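Local coordinates for protein CurD (Moorea producens 3L, PDB 5KP7) that probably acts as a synthase of the hydroxymethylglutaryl-CoA synthase family, in the thiolase-like superfamily, and holds a 4'-phosphopantetheine arm in its pocket, at residues Lys66-Pro71 with Glu392-His397; Asp168-Leu173 with Asn320-Thr325; Trp185-Pro190 with Asp231-Asp236. The protein carries 3 engineered substitutions. All coordinates share one frame; numbering follows the deposited sequence. Where two conformers were deposited one is given.

Three nested closures illustrate how a thiolase-like chain folds back on itself. From the N terminus, residues 66-71 leave strand 65-67 and wait until helix 388-397 for their partner, so contact 1 closes the outermost loop. Inside it, contact 2 joins the end of strand 161-168 to the turn before helix 325-336. Contact 3, innermost, brings residues 185-190 against 231-236 at the edge of the 4'-phosphopantetheine pocket. None of them cross. Neighbouring contacts also touch directly: the rings of F172 and W185 stack between contacts 2 and 3, K66 NZ reaches E189 O between contacts 1 and 3, and R171 NH1 makes a weak bond to L70 O between contacts 1 and 2.

Contact 1 of 3, residues Lys66-Pro71 with Glu392-His397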
ATOM      1  N   LYS A  66       6.330   1.585  11.450  1.00 29.43           N
ATOM      2  CA  LYS A  66       5.149   0.830  11.046  1.00 28.03           C
ATOM      3  C   LYS A  66       4.093   0.853  12.158  1.00 26.78           C
ATOM      4  O   LYS A  66       4.404   0.757  13.344  1.00 26.42           O
ATOM      5  CB  LYS A  66       5.487  -0.603  10.644  1.00 28.86           C
ATOM      6  CG  LYS A  66       6.044  -1.498  11.737  1.00 30.00           C
ATOM      7  CD  LYS A  66       5.987  -2.944  11.278  1.00 30.96           C
ATOM      8  CE  LYS A  66       6.572  -3.897  12.301  1.00 32.67           C
ATOM      9  NZ  LYS A  66       6.147  -5.280  11.947  1.00 32.82           N
ATOM     10  N   ALA A  67       2.843   0.986  11.741  1.00 25.25           N
ATOM     11  CA  ALA A  67       1.730   0.826  12.691  1.00 25.08           C
ATOM     12  C   ALA A  67       1.598  -0.621  13.071  1.00 24.95           C
ATOM     13  O   ALA A  67       1.850  -1.497  12.250  1.00 24.18           O
ATOM     14  CB  ALA A  67       0.440   1.323  12.072  1.00 24.51           C
ATOM     15  N   VAL A  68       1.112  -0.896  14.298  1.00 25.86           N
ATOM     16  CA  VAL A  68       0.978  -2.289  14.767  1.00 26.37           C
ATOM     17  C   VAL A  68      -0.384  -2.431  15.458  1.00 26.05           C
ATOM     18  O   VAL A  68      -0.656  -1.669  16.365  1.00 26.39           O
ATOM     19  CB  VAL A  68       2.093  -2.649  15.757  1.00 28.06           C
ATOM     20  CG1 VAL A  68       2.003  -4.106  16.173  1.00 28.62           C
ATOM     21  CG2 VAL A  68       3.456  -2.387  15.120  1.00 28.01           C
ATOM     22  N   SER A  69      -1.199  -3.350  14.972  1.00 26.26           N
ATOM     23  CA  SER A  69      -2.532  -3.619  15.592  1.00 26.07           C
ATOM     24  C   SER A  69      -2.350  -4.300  16.953  1.00 27.15           C
ATOM     25  O   SER A  69      -1.608  -5.311  17.056  1.00 27.18           O
ATOM     26  CB  SER A  69      -3.303  -4.550  14.714  1.00 25.96           C
ATOM     27  OG  SER A  69      -4.627  -4.813  15.178  1.00 26.79           O
ATOM     28  N   LEU A  70      -3.085  -3.816  17.961  1.00 26.15           N
ATOM     29  CA  LEU A  70      -3.159  -4.503  19.263  1.00 26.18           C
ATOM     30  C   LEU A  70      -4.050  -5.737  19.168  1.00 24.78           C
ATOM     31  O   LEU A  70      -4.830  -5.869  18.241  1.00 23.31           O
ATOM     32  CB  LEU A  70      -3.699  -3.544  20.327  1.00 27.26           C
ATOM     33  CG  LEU A  70      -2.788  -2.469  20.919  1.00 28.94           C
ATOM     34  CD1 LEU A  70      -1.816  -3.124  21.898  1.00 29.69           C
ATOM     35  CD2 LEU A  70      -2.014  -1.701  19.888  1.00 28.96           C
ATOM     36  N   PRO A  71      -3.959  -6.659  20.156  1.00 24.32           N
ATOM     37  CA  PRO A  71      -4.839  -7.857  20.124  1.00 23.85           C
ATOM     38  C   PRO A  71      -6.333  -7.542  20.204  1.00 23.02           C
ATOM     39  O   PRO A  71      -7.153  -8.271  19.645  1.00 22.44           O
ATOM     40  CB  PRO A  71      -4.328  -8.708  21.301  1.00 24.72           C
ATOM     41  CG  PRO A  71      -2.913  -8.278  21.455  1.00 25.43           C
ATOM     42  CD  PRO A  71      -2.883  -6.790  21.171  1.00 25.46           C
ATOM     43  N   GLU A 392       7.702  -7.312  20.916  1.00 34.45           N
ATOM     44  CA  GLU A 392       7.845  -8.774  20.983  1.00 35.55           C
ATOM     45  C   GLU A 392       6.722  -9.417  21.812  1.00 34.71           C
ATOM     46  O   GLU A 392       6.220 -10.469  21.450  1.00 32.81           O
ATOM     47  CB  GLU A 392       9.245  -9.172  21.519  1.00 38.88           C
ATOM     48  CG  GLU A 392      10.319  -8.865  20.489  1.00 41.41           C
ATOM     49  CD  GLU A 392      11.748  -8.917  20.989  1.00 45.26           C
ATOM     50  OE1 GLU A 392      12.633  -9.091  20.122  1.00 49.25           O
ATOM     51  OE2 GLU A 392      12.009  -8.754  22.199  1.00 48.19           O
ATOM     52  N   GLN A 393       6.336  -8.776  22.913  1.00 34.90           N
ATOM     53  CA  GLN A 393       5.234  -9.275  23.721  1.00 35.49           C
ATOM     54  C   GLN A 393       3.939  -9.251  22.896  1.00 33.64           C
ATOM     55  O   GLN A 393       3.140 -10.206  22.928  1.00 32.48           O
ATOM     56  CB  GLN A 393       5.034  -8.428  24.959  1.00 38.54           C
ATOM     57  CG  GLN A 393       6.089  -8.505  26.042  1.00 42.31           C
ATOM     58  CD  GLN A 393       5.745  -7.516  27.143  1.00 45.47           C
ATOM     59  OE1 GLN A 393       6.492  -6.558  27.394  1.00 49.36           O
ATOM     60  NE2 GLN A 393       4.562  -7.714  27.780  1.00 46.17           N
ATOM     61  N   LEU A 394       3.748  -8.149  22.169  1.00 32.84           N
ATOM     62  CA  LEU A 394       2.552  -7.992  21.319  1.00 32.28           C
ATOM     63  C   LEU A 394       2.445  -9.136  20.336  1.00 31.25           C
ATOM     64  O   LEU A 394       1.392  -9.747  20.231  1.00 30.64           O
ATOM     65  CB  LEU A 394       2.552  -6.628  20.629  1.00 33.03           C
ATOM     66  CG  LEU A 394       1.312  -6.177  19.860  1.00 33.18           C
ATOM     67  CD1 LEU A 394       1.330  -4.658  19.720  1.00 34.03           C
ATOM     68  CD2 LEU A 394       1.237  -6.856  18.507  1.00 33.39           C
ATOM     69  N   LEU A 395       3.533  -9.465  19.629  1.00 31.15           N
ATOM     70  CA  LEU A 395       3.532 -10.605  18.710  1.00 31.68           C
ATOM     71  C   LEU A 395       3.131 -11.898  19.401  1.00 30.89           C
ATOM     72  O   LEU A 395       2.314 -12.651  18.889  1.00 30.56           O
ATOM     73  CB  LEU A 395       4.905 -10.828  18.058  1.00 33.00           C
ATOM     74  CG  LEU A 395       5.510  -9.703  17.222  1.00 34.66           C
ATOM     75  CD1 LEU A 395       6.741 -10.203  16.466  1.00 35.57           C
ATOM     76  CD2 LEU A 395       4.504  -9.088  16.282  1.00 34.51           C
ATOM     77  N   TYR A 396       3.745 -12.163  20.544  1.00 31.22           N
ATOM     78  CA  TYR A 396       3.436 -13.356  21.334  1.00 31.35           C
ATOM     79  C   TYR A 396       1.946 -13.423  21.732  1.00 30.82           C
ATOM     80  O   TYR A 396       1.308 -14.447  21.597  1.00 29.53           O
ATOM     81  CB  TYR A 396       4.337 -13.357  22.571  1.00 33.05           C
ATOM     82  CG  TYR A 396       4.077 -14.479  23.537  1.00 34.72           C
ATOM     83  CD1 TYR A 396       4.697 -15.721  23.390  1.00 36.78           C
ATOM     84  CD2 TYR A 396       3.236 -14.295  24.619  1.00 35.47           C
ATOM     85  CE1 TYR A 396       4.473 -16.748  24.309  1.00 37.97           C
ATOM     86  CE2 TYR A 396       2.993 -15.316  25.516  1.00 36.44           C
ATOM     87  CZ  TYR A 396       3.594 -16.528  25.358  1.00 37.95           C
ATOM     88  OH  TYR A 396       3.331 -17.496  26.277  1.00 41.07           O
ATOM     89  N   HIS A 397       1.395 -12.293  22.142  1.00 30.67           N
ATOM     90  CA  HIS A 397       0.013 -12.241  22.619  0.50 30.47           C
ATOM     91  C   HIS A 397      -1.024 -12.322  21.505  1.00 30.77           C
ATOM     92  O   HIS A 397      -2.184 -12.669  21.753  1.00 32.18           O
ATOM     93  CB  HIS A 397      -0.174 -11.008  23.499  0.50 29.83           C
ATOM     94  CG  HIS A 397       0.486 -11.162  24.820  0.50 29.68           C
ATOM     95  ND1 HIS A 397       0.216 -12.232  25.640  0.50 29.82           N
ATOM     96  CD2 HIS A 397       1.446 -10.442  25.450  0.50 30.11           C
ATOM     97  CE1 HIS A 397       0.965 -12.155  26.729  0.50 29.82           C
ATOM     98  NE2 HIS A 397       1.694 -11.067  26.653  0.50 29.99           N
TER
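L394 meets V68 and P71 in a largely apolar join between an extended strand exit and the last turns of a helix. L394 is the most deeply covered residue: with CG anti to its backbone N (chi1 -171°), the isobutyl group leans out from the helix and lays its two methyls against the other segment. P71 gives up the next largest surface, its ring lying broadly beside L394 although the nearest atoms, P71 CD and L394 CG, are 4.4 Å apart; its touch on H397 at the rim is doubtful. V68 CG1 lies between the prongs of the leucine fork, 3.7 Å from L394 CD1 and equally far from L394 CD2, the two side chains running antiparallel alongside each other. The valine methyl lies there because CG1 too is anti to its own backbone N. L394 CD2 also rests on a backbone oxygen, S69 O, at 3.5 Å, a van der Waals touch. From another direction L70 CD1 comes to 4.1 Å from L394 CD1, the two leucines crossing at about a right angle. No hydrogen bond spans the segments; S69 OG bonds within its own segment to L70 O, and L70 N to E73 OE1 outside it. Strand 65-67 is an outermost strand of a small three-stranded sheet with 40-43 in the middle and 384-385 beyond, and helix 388-397 packs against residues 68-71, which continue from strand 65-67.

Contact 2 of 3, residues Asp168-Leu173 with Asn320-Thr325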
ATOM      1  N   ASP A 168      -6.575  -3.316   6.510  1.00 19.41           N
ATOM      2  CA  ASP A 168      -5.668  -4.472   6.591  1.00 20.12           C
ATOM      3  C   ASP A 168      -4.775  -4.363   7.835  1.00 21.26           C
ATOM      4  O   ASP A 168      -4.413  -3.253   8.247  1.00 21.20           O
ATOM      5  CB  ASP A 168      -4.819  -4.622   5.316  1.00 20.21           C
ATOM      6  CG  ASP A 168      -5.544  -5.380   4.190  1.00 20.36           C
ATOM      7  OD1 ASP A 168      -5.952  -6.533   4.394  1.00 19.82           O
ATOM      8  OD2 ASP A 168      -5.684  -4.810   3.092  1.00 21.40           O
ATOM      9  N   ILE A 169      -4.473  -5.517   8.431  1.00 21.93           N
ATOM     10  CA  ILE A 169      -3.536  -5.615   9.543  1.00 24.36           C
ATOM     11  C   ILE A 169      -2.542  -6.692   9.200  1.00 25.34           C
ATOM     12  O   ILE A 169      -2.807  -7.535   8.364  1.00 26.31           O
ATOM     13  CB  ILE A 169      -4.272  -5.954  10.837  1.00 25.34           C
ATOM     14  CG1 ILE A 169      -5.186  -4.772  11.162  1.00 26.05           C
ATOM     15  CG2 ILE A 169      -3.321  -6.276  11.980  1.00 28.22           C
ATOM     16  CD1 ILE A 169      -6.012  -4.984  12.335  1.00 29.05           C
ATOM     17  N   SER A 170      -1.407  -6.682   9.867  1.00 27.33           N
ATOM     18  CA  SER A 170      -0.381  -7.738   9.674  1.00 29.26           C
ATOM     19  C   SER A 170      -0.207  -8.493  10.973  1.00 31.51           C
ATOM     20  O   SER A 170       0.655  -8.153  11.772  1.00 35.62           O
ATOM     21  CB  SER A 170       0.932  -7.067   9.259  1.00 29.31           C
ATOM     22  OG  SER A 170       0.748  -6.405   8.016  1.00 28.82           O
ATOM     23  N   ARG A 171      -1.043  -9.494  11.206  1.00 33.14           N
ATOM     24  CA  ARG A 171      -1.020 -10.205  12.496  1.00 35.28           C
ATOM     25  C   ARG A 171      -0.113 -11.422  12.456  1.00 37.85           C
ATOM     26  O   ARG A 171      -0.574 -12.565  12.491  1.00 39.81           O
ATOM     27  CB  ARG A 171      -2.431 -10.527  13.013  1.00 35.17           C
ATOM     28  CG  ARG A 171      -2.461 -10.225  14.513  1.00 36.15           C
ATOM     29  CD  ARG A 171      -3.585 -10.763  15.257  1.00 35.33           C
ATOM     30  NE  ARG A 171      -4.901 -10.278  14.886  1.00 32.71           N
ATOM     31  CZ  ARG A 171      -5.512  -9.202  15.371  1.00 32.35           C
ATOM     32  NH1 ARG A 171      -4.891  -8.305  16.171  1.00 31.47           N
ATOM     33  NH2 ARG A 171      -6.776  -8.993  14.988  1.00 31.99           N
ATOM     34  N   PHE A 172       1.189 -11.143  12.429  1.00 40.33           N
ATOM     35  CA  PHE A 172       2.232 -12.159  12.538  1.00 43.62           C
ATOM     36  C   PHE A 172       2.232 -12.856  13.893  1.00 43.20           C
ATOM     37  O   PHE A 172       2.128 -12.185  14.926  1.00 45.43           O
ATOM     38  CB  PHE A 172       3.607 -11.529  12.347  1.00 45.55           C
ATOM     39  CG  PHE A 172       3.755 -10.798  11.051  1.00 47.63           C
ATOM     40  CD1 PHE A 172       3.329 -11.386   9.854  1.00 48.05           C
ATOM     41  CD2 PHE A 172       4.297  -9.508  11.022  1.00 49.00           C
ATOM     42  CE1 PHE A 172       3.445 -10.709   8.650  1.00 48.81           C
ATOM     43  CE2 PHE A 172       4.434  -8.841   9.807  1.00 49.12           C
ATOM     44  CZ  PHE A 172       4.011  -9.451   8.627  1.00 48.58           C
ATOM     45  N   LEU A 173       2.345 -14.186  13.870  1.00 42.06           N
ATOM     46  CA  LEU A 173       2.287 -15.027  15.078  1.00 42.37           C
ATOM     47  C   LEU A 173       3.633 -15.756  15.272  1.00 44.24           C
ATOM     48  O   LEU A 173       4.247 -16.188  14.295  1.00 44.16           O
ATOM     49  CB  LEU A 173       1.145 -16.043  14.948  1.00 41.66           C
ATOM     50  CG  LEU A 173      -0.250 -15.465  14.630  1.00 40.53           C
ATOM     51  CD1 LEU A 173      -1.312 -16.562  14.665  1.00 41.01           C
ATOM     52  CD2 LEU A 173      -0.620 -14.339  15.598  1.00 41.14           C
ATOM     53  N   ASN A 320       3.496  -0.675   4.979  1.00 22.04           N
ATOM     54  CA  ASN A 320       2.604  -1.148   3.926  1.00 22.13           C
ATOM     55  C   ASN A 320       1.282  -1.553   4.605  1.00 21.82           C
ATOM     56  O   ASN A 320       1.282  -2.474   5.442  1.00 21.77           O
ATOM     57  CB  ASN A 320       3.243  -2.380   3.274  1.00 22.71           C
ATOM     58  CG  ASN A 320       2.436  -2.951   2.131  1.00 23.10           C
ATOM     59  OD1 ASN A 320       1.399  -2.432   1.746  1.00 23.26           O
ATOM     60  ND2 ASN A 320       2.970  -4.000   1.534  1.00 24.48           N
ATOM     61  N   ILE A 321       0.191  -0.884   4.233  1.00 21.78           N
ATOM     62  CA  ILE A 321      -1.141  -1.210   4.744  1.00 21.92           C
ATOM     63  C   ILE A 321      -2.003  -1.822   3.626  1.00 22.52           C
ATOM     64  O   ILE A 321      -3.219  -1.737   3.644  1.00 21.75           O
ATOM     65  CB  ILE A 321      -1.797  -0.044   5.492  1.00 22.17           C
ATOM     66  CG1 ILE A 321      -1.966   1.212   4.641  1.00 22.10           C
ATOM     67  CG2 ILE A 321      -0.941   0.290   6.694  1.00 23.14           C
ATOM     68  CD1 ILE A 321      -2.875   2.293   5.242  1.00 21.94           C
ATOM     69  N   MET A 322      -1.318  -2.529   2.736  1.00 23.11           N
ATOM     70  CA  MET A 322      -1.923  -3.374   1.709  1.00 24.60           C
ATOM     71  C   MET A 322      -2.888  -2.626   0.849  1.00 23.52           C
ATOM     72  O   MET A 322      -2.511  -1.619   0.278  1.00 22.94           O
ATOM     73  CB  MET A 322      -2.550  -4.651   2.314  1.00 27.04           C
ATOM     74  CG  MET A 322      -1.704  -5.413   3.250  1.00 30.56           C
ATOM     75  SD  MET A 322      -0.211  -5.880   2.482  1.00 37.14           S
ATOM     76  CE  MET A 322       0.811  -5.609   3.925  1.00 36.06           C
ATOM     77  N   GLY A 323      -4.153  -3.031   0.790  1.00 23.55           N
ATOM     78  CA  GLY A 323      -5.091  -2.380  -0.119  1.00 23.42           C
ATOM     79  C   GLY A 323      -5.442  -0.935   0.164  1.00 23.44           C
ATOM     80  O   GLY A 323      -6.007  -0.281  -0.705  1.00 25.91           O
ATOM     81  N   ALA A 324      -5.128  -0.441   1.371  1.00 21.35           N
ATOM     82  CA  ALA A 324      -5.353   0.941   1.751  1.00 20.95           C
ATOM     83  C   ALA A 324      -4.158   1.879   1.408  1.00 20.74           C
ATOM     84  O   ALA A 324      -4.291   3.098   1.507  1.00 21.10           O
ATOM     85  CB  ALA A 324      -5.620   1.021   3.246  1.00 21.08           C
ATOM     86  N   THR A 325      -3.007   1.323   1.043  1.00 20.41           N
ATOM     87  CA  THR A 325      -1.791   2.140   0.981  1.00 20.77           C
ATOM     88  C   THR A 325      -1.888   3.232  -0.068  1.00 20.88           C
ATOM     89  O   THR A 325      -1.510   4.385   0.189  1.00 21.10           O
ATOM     90  CB  THR A 325      -0.529   1.299   0.745  1.00 21.25           C
ATOM     91  OG1 THR A 325      -0.500   0.220   1.682  1.00 21.43           O
ATOM     92  CG2 THR A 325       0.716   2.155   0.912  1.00 21.67           C
TER
HETATM   93  O   HOH W   1      -6.115  -5.624   0.540  1.00 24.64           O
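D168 and M322 cross at about a right angle, the carboxylate of the first lying against the CB and CG of the second. D168 OD2 does most of the touching, 3.2 Å from M322 CB, and it also receives the one direct hydrogen bond of the contact, from G323 N at 3.3 Å. That bond is fairly straight at the hydrogen (156°) but arrives on the anti side of OD2, 25° out of the carboxylate plane. A water lies 2.7 Å from D168 OD2 and weakly accepts from G323 N. The other oxygen, D168 OD1, is gripped from the loop after strand 98-104 by S105 OG, the backbone N of E106 and S107 OG; together these bonds restrain the carboxylate's rotation, chiefly through OD1. M322 bends at its second and third torsions, which carries its end away from the aspartate and leaves CE 4.2 Å from S170 OG; that hydroxyl is bonded to G193 O. The backbone of I321-A324 forms a type II' turn with M322 and G323 at its corners, A324 N returning to I321 O. An Asx turn overlaps its start: N320 OD1 accepts from M322 N at 2.9 Å, the donor standing well above the amide's carbonyl plane. T325 stitches the far side, its OG1 taking I321 N at 2.9 Å, while T325 N and OG1 approach M322 O from one face. N320 itself lines the phosphopantetheine pocket. The contact thus sets the C-terminal end of strand 161-168, in the large mixed sheet, against the turn that links helix 309-318 to helix 325-336.

Contact 3 of 3, residues Trp185-Pro190 with Asp231-Asp236; sequences WSFAEP and DSEAGD. With PNS (4'-phosphopantetheine), chain E.
W185 and E233 bring their CA atoms to 5.0 Å just before strand 234-235 of a small β-hairpin (225-226 with 234-235), beside a short 3-10 turn around F187, their backbones touching without a hydrogen bond. F187 and P190 belong to the phosphopantetheine pocket of this thiolase-like fold, and residues 231-236 back F187 from behind. With CG set in the crowded position between backbone N and carbonyl carbon (chi1 78°), the phenyl ring turns back toward the hairpin. One face has A188 CB over its centre, 4.0 Å above the plane; G235 O lies over the opposite face. At the ring's far end, F187 CZ comes to 4.0 Å from E233 CG, an oblique approach in which the extended glutamate chain crosses the phenylalanine at about a right angle, ring and carboxylate planes 53° apart. E233 OE1 then reaches beyond the ring to 3.7 Å from A188 CB, with a long, weak ion pair to R227. E233 N, by contrast, is buried with no partner. G235, in a backbone conformation that suits glycine alone, runs past the ring. W185 meets the residue before E233: S232 OG lies at the indole edge, in its plane, 3.8 Å from W185 CD1. The tryptophan also stacks with Y183. On the pocket side, the F187 ring touches the ligand obliquely, F187 CE2 lying 3.8 Å from PNS C38, and P190 CD stands 3.7 Å from PNS O33. That ligand hydroxyl is held by the backbone: PNS O33 donates a short hydrogen bond of 2.6 Å to F187 O.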
ATOM      1  N   TRP A 185       6.450 -15.489   6.520  1.00 46.58           N
ATOM      2  CA  TRP A 185       6.297 -14.022   6.571  1.00 45.60           C
ATOM      3  C   TRP A 185       7.564 -13.209   6.946  1.00 46.23           C
ATOM      4  O   TRP A 185       7.536 -11.968   6.865  1.00 44.56           O
ATOM      5  CB  TRP A 185       5.113 -13.633   7.492  1.00 45.06           C
ATOM      6  CG  TRP A 185       5.152 -14.221   8.884  1.00 45.79           C
ATOM      7  CD1 TRP A 185       4.479 -15.340   9.324  1.00 46.09           C
ATOM      8  CD2 TRP A 185       5.898 -13.734  10.021  1.00 45.79           C
ATOM      9  NE1 TRP A 185       4.760 -15.571  10.655  1.00 46.18           N
ATOM     10  CE2 TRP A 185       5.616 -14.602  11.111  1.00 46.26           C
ATOM     11  CE3 TRP A 185       6.759 -12.644  10.231  1.00 46.33           C
ATOM     12  CZ2 TRP A 185       6.180 -14.413  12.396  1.00 46.49           C
ATOM     13  CZ3 TRP A 185       7.321 -12.454  11.518  1.00 46.07           C
ATOM     14  CH2 TRP A 185       7.025 -13.343  12.577  1.00 46.89           C
ATOM     15  N   SER A 186       8.679 -13.867   7.296  1.00 46.82           N
ATOM     16  CA  SER A 186       9.856 -13.145   7.829  1.00 47.88           C
ATOM     17  C   SER A 186      10.369 -12.035   6.891  1.00 47.97           C
ATOM     18  O   SER A 186      10.787 -10.973   7.372  1.00 49.69           O
ATOM     19  CB  SER A 186      10.992 -14.112   8.184  1.00 50.00           C
ATOM     20  OG  SER A 186      10.627 -14.916   9.302  1.00 52.54           O
ATOM     21  N   PHE A 187      10.297 -12.268   5.573  1.00 46.16           N
ATOM     22  CA  PHE A 187      10.702 -11.260   4.558  1.00 45.27           C
ATOM     23  C   PHE A 187       9.915  -9.927   4.707  1.00 43.79           C
ATOM     24  O   PHE A 187      10.425  -8.850   4.366  1.00 44.49           O
ATOM     25  CB  PHE A 187      10.586 -11.823   3.104  1.00 45.16           C
ATOM     26  CG  PHE A 187       9.164 -11.866   2.553  1.00 44.95           C
ATOM     27  CD1 PHE A 187       8.273 -12.862   2.953  1.00 43.99           C
ATOM     28  CD2 PHE A 187       8.714 -10.912   1.632  1.00 43.91           C
ATOM     29  CE1 PHE A 187       6.974 -12.905   2.460  1.00 42.20           C
ATOM     30  CE2 PHE A 187       7.412 -10.956   1.135  1.00 43.58           C
ATOM     31  CZ  PHE A 187       6.546 -11.948   1.552  1.00 42.89           C
ATOM     32  N   ALA A 188       8.684 -10.010   5.209  1.00 40.07           N
ATOM     33  CA  ALA A 188       7.779  -8.874   5.265  1.00 37.78           C
ATOM     34  C   ALA A 188       7.684  -8.158   6.627  1.00 36.30           C
ATOM     35  O   ALA A 188       6.950  -7.171   6.716  1.00 34.86           O
ATOM     36  CB  ALA A 188       6.397  -9.318   4.818  1.00 37.84           C
ATOM     37  N   GLU A 189       8.411  -8.604   7.657  1.00 35.28           N
ATOM     38  CA  GLU A 189       8.219  -8.032   9.002  1.00 35.05           C
ATOM     39  C   GLU A 189       8.460  -6.517   9.083  1.00 33.41           C
ATOM     40  O   GLU A 189       7.630  -5.777   9.604  1.00 31.55           O
ATOM     41  CB  GLU A 189       9.058  -8.749  10.057  1.00 37.50           C
ATOM     42  CG  GLU A 189       8.692  -8.328  11.464  1.00 38.86           C
ATOM     43  CD  GLU A 189       9.504  -9.028  12.513  1.00 41.77           C
ATOM     44  OE1 GLU A 189      10.434  -9.784  12.122  1.00 43.75           O
ATOM     45  OE2 GLU A 189       9.240  -8.790  13.717  1.00 41.10           O
ATOM     46  N   PRO A 190       9.587  -6.054   8.552  1.00 32.86           N
ATOM     47  CA  PRO A 190       9.856  -4.625   8.608  1.00 31.81           C
ATOM     48  C   PRO A 190       8.818  -3.755   7.892  1.00 29.70           C
ATOM     49  O   PRO A 190       8.582  -2.640   8.325  1.00 27.95           O
ATOM     50  CB  PRO A 190      11.204  -4.500   7.894  1.00 33.38           C
ATOM     51  CG  PRO A 190      11.804  -5.861   7.960  1.00 33.85           C
ATOM     52  CD  PRO A 190      10.666  -6.795   7.863  1.00 33.21           C
ATOM     53  N   ASP A 231      -3.126 -15.430   8.717  1.00 34.85           N
ATOM     54  CA  ASP A 231      -2.220 -14.726   9.613  1.00 36.72           C
ATOM     55  C   ASP A 231      -0.791 -14.886   9.114  1.00 39.24           C
ATOM     56  O   ASP A 231       0.132 -15.163   9.878  1.00 41.38           O
ATOM     57  CB  ASP A 231      -2.378 -15.232  11.049  1.00 36.49           C
ATOM     58  CG  ASP A 231      -3.805 -15.031  11.606  1.00 36.31           C
ATOM     59  OD1 ASP A 231      -4.383 -13.932  11.480  1.00 36.83           O
ATOM     60  OD2 ASP A 231      -4.326 -15.981  12.200  1.00 34.90           O
ATOM     61  N   SER A 232      -0.624 -14.744   7.799  1.00 39.48           N
ATOM     62  CA  SER A 232       0.628 -15.141   7.155  1.00 41.00           C
ATOM     63  C   SER A 232       0.707 -14.594   5.738  1.00 40.72           C
ATOM     64  O   SER A 232      -0.285 -14.123   5.191  1.00 40.22           O
ATOM     65  CB  SER A 232       0.749 -16.671   7.119  1.00 41.53           C
ATOM     66  OG  SER A 232       2.106 -17.020   6.936  1.00 45.55           O
ATOM     67  N   GLU A 233       1.904 -14.656   5.167  1.00 40.16           N
ATOM     68  CA  GLU A 233       2.157 -14.261   3.779  1.00 39.33           C
ATOM     69  C   GLU A 233       3.340 -15.095   3.293  1.00 37.91           C
ATOM     70  O   GLU A 233       4.230 -15.380   4.098  1.00 38.43           O
ATOM     71  CB  GLU A 233       2.472 -12.773   3.680  1.00 41.91           C
ATOM     72  CG  GLU A 233       2.656 -12.284   2.244  1.00 44.50           C
ATOM     73  CD  GLU A 233       2.778 -10.771   2.110  1.00 46.95           C
ATOM     74  OE1 GLU A 233       3.206 -10.106   3.072  1.00 46.79           O
ATOM     75  OE2 GLU A 233       2.464 -10.253   1.012  1.00 50.79           O
ATOM     76  N   ALA A 234       3.329 -15.501   2.016  1.00 35.19           N
ATOM     77  CA  ALA A 234       4.410 -16.277   1.383  1.00 35.92           C
ATOM     78  C   ALA A 234       4.812 -15.615   0.067  1.00 35.68           C
ATOM     79  O   ALA A 234       4.011 -14.939  -0.567  1.00 33.88           O
ATOM     80  CB  ALA A 234       3.981 -17.708   1.116  1.00 36.17           C
ATOM     81  N   GLY A 235       6.055 -15.797  -0.361  1.00 36.80           N
ATOM     82  CA  GLY A 235       6.402 -15.345  -1.708  1.00 36.77           C
ATOM     83  C   GLY A 235       7.837 -14.956  -1.913  1.00 36.80           C
ATOM     84  O   GLY A 235       8.663 -15.085  -1.010  1.00 35.84           O
ATOM     85  N   ASP A 236       8.092 -14.484  -3.137  1.00 35.63           N
ATOM     86  CA  ASP A 236       9.408 -14.072  -3.584  1.00 35.00           C
ATOM     87  C   ASP A 236       9.298 -12.578  -3.828  1.00 33.88           C
ATOM     88  O   ASP A 236       8.765 -12.151  -4.845  1.00 32.08           O
ATOM     89  CB  ASP A 236       9.748 -14.804  -4.875  1.00 36.61           C
ATOM     90  CG  ASP A 236      11.093 -14.396  -5.443  1.00 37.81           C
ATOM     91  OD1 ASP A 236      11.671 -13.387  -5.025  1.00 37.32           O
ATOM     92  OD2 ASP A 236      11.579 -15.100  -6.334  1.00 42.00           O
TER
HETATM   93  O23 PNS E 100      16.128  -4.581   0.688  1.00 38.20           O
HETATM   94  P24 PNS E 100      15.473  -5.929   0.492  1.00 37.23           P
HETATM   95  O26 PNS E 100      16.247  -7.186   0.824  1.00 40.51           O
HETATM   96  O27 PNS E 100      14.132  -6.032   1.407  1.00 40.99           O
HETATM   97  C28 PNS E 100      13.163  -4.993   1.439  1.00 39.87           C
HETATM   98  C29 PNS E 100      12.584  -4.814   2.844  1.00 38.85           C
HETATM   99  C30 PNS E 100      11.377  -3.890   2.908  1.00 38.85           C
HETATM  100  C31 PNS E 100      13.437  -5.313   4.036  1.00 38.01           C
HETATM  101  C32 PNS E 100      11.734  -6.184   2.958  1.00 39.92           C
HETATM  102  O33 PNS E 100      11.038  -6.305   4.230  1.00 35.92           O
HETATM  103  C34 PNS E 100      10.670  -6.521   1.932  1.00 42.86           C
HETATM  104  O35 PNS E 100      10.979  -7.038   0.862  1.00 43.33           O
HETATM  105  N36 PNS E 100       9.427  -6.142   2.223  1.00 43.80           N
HETATM  106  C37 PNS E 100       8.432  -5.923   1.196  1.00 44.93           C
HETATM  107  C38 PNS E 100       7.708  -7.161   0.732  1.00 47.82           C
HETATM  108  C39 PNS E 100       6.745  -6.640  -0.309  1.00 51.09           C
HETATM  109  O40 PNS E 100       5.615  -6.306   0.025  1.00 50.70           O
HETATM  110  N41 PNS E 100       7.218  -6.535  -1.555  1.00 49.41           N
HETATM  111  C42 PNS E 100       6.370  -6.033  -2.613  1.00 49.87           C
HETATM  112  C43 PNS E 100       7.141  -5.708  -3.875  1.00 49.35           C
HETATM  113  S44 PNS E 100       5.889  -5.205  -5.071  1.00 48.39           S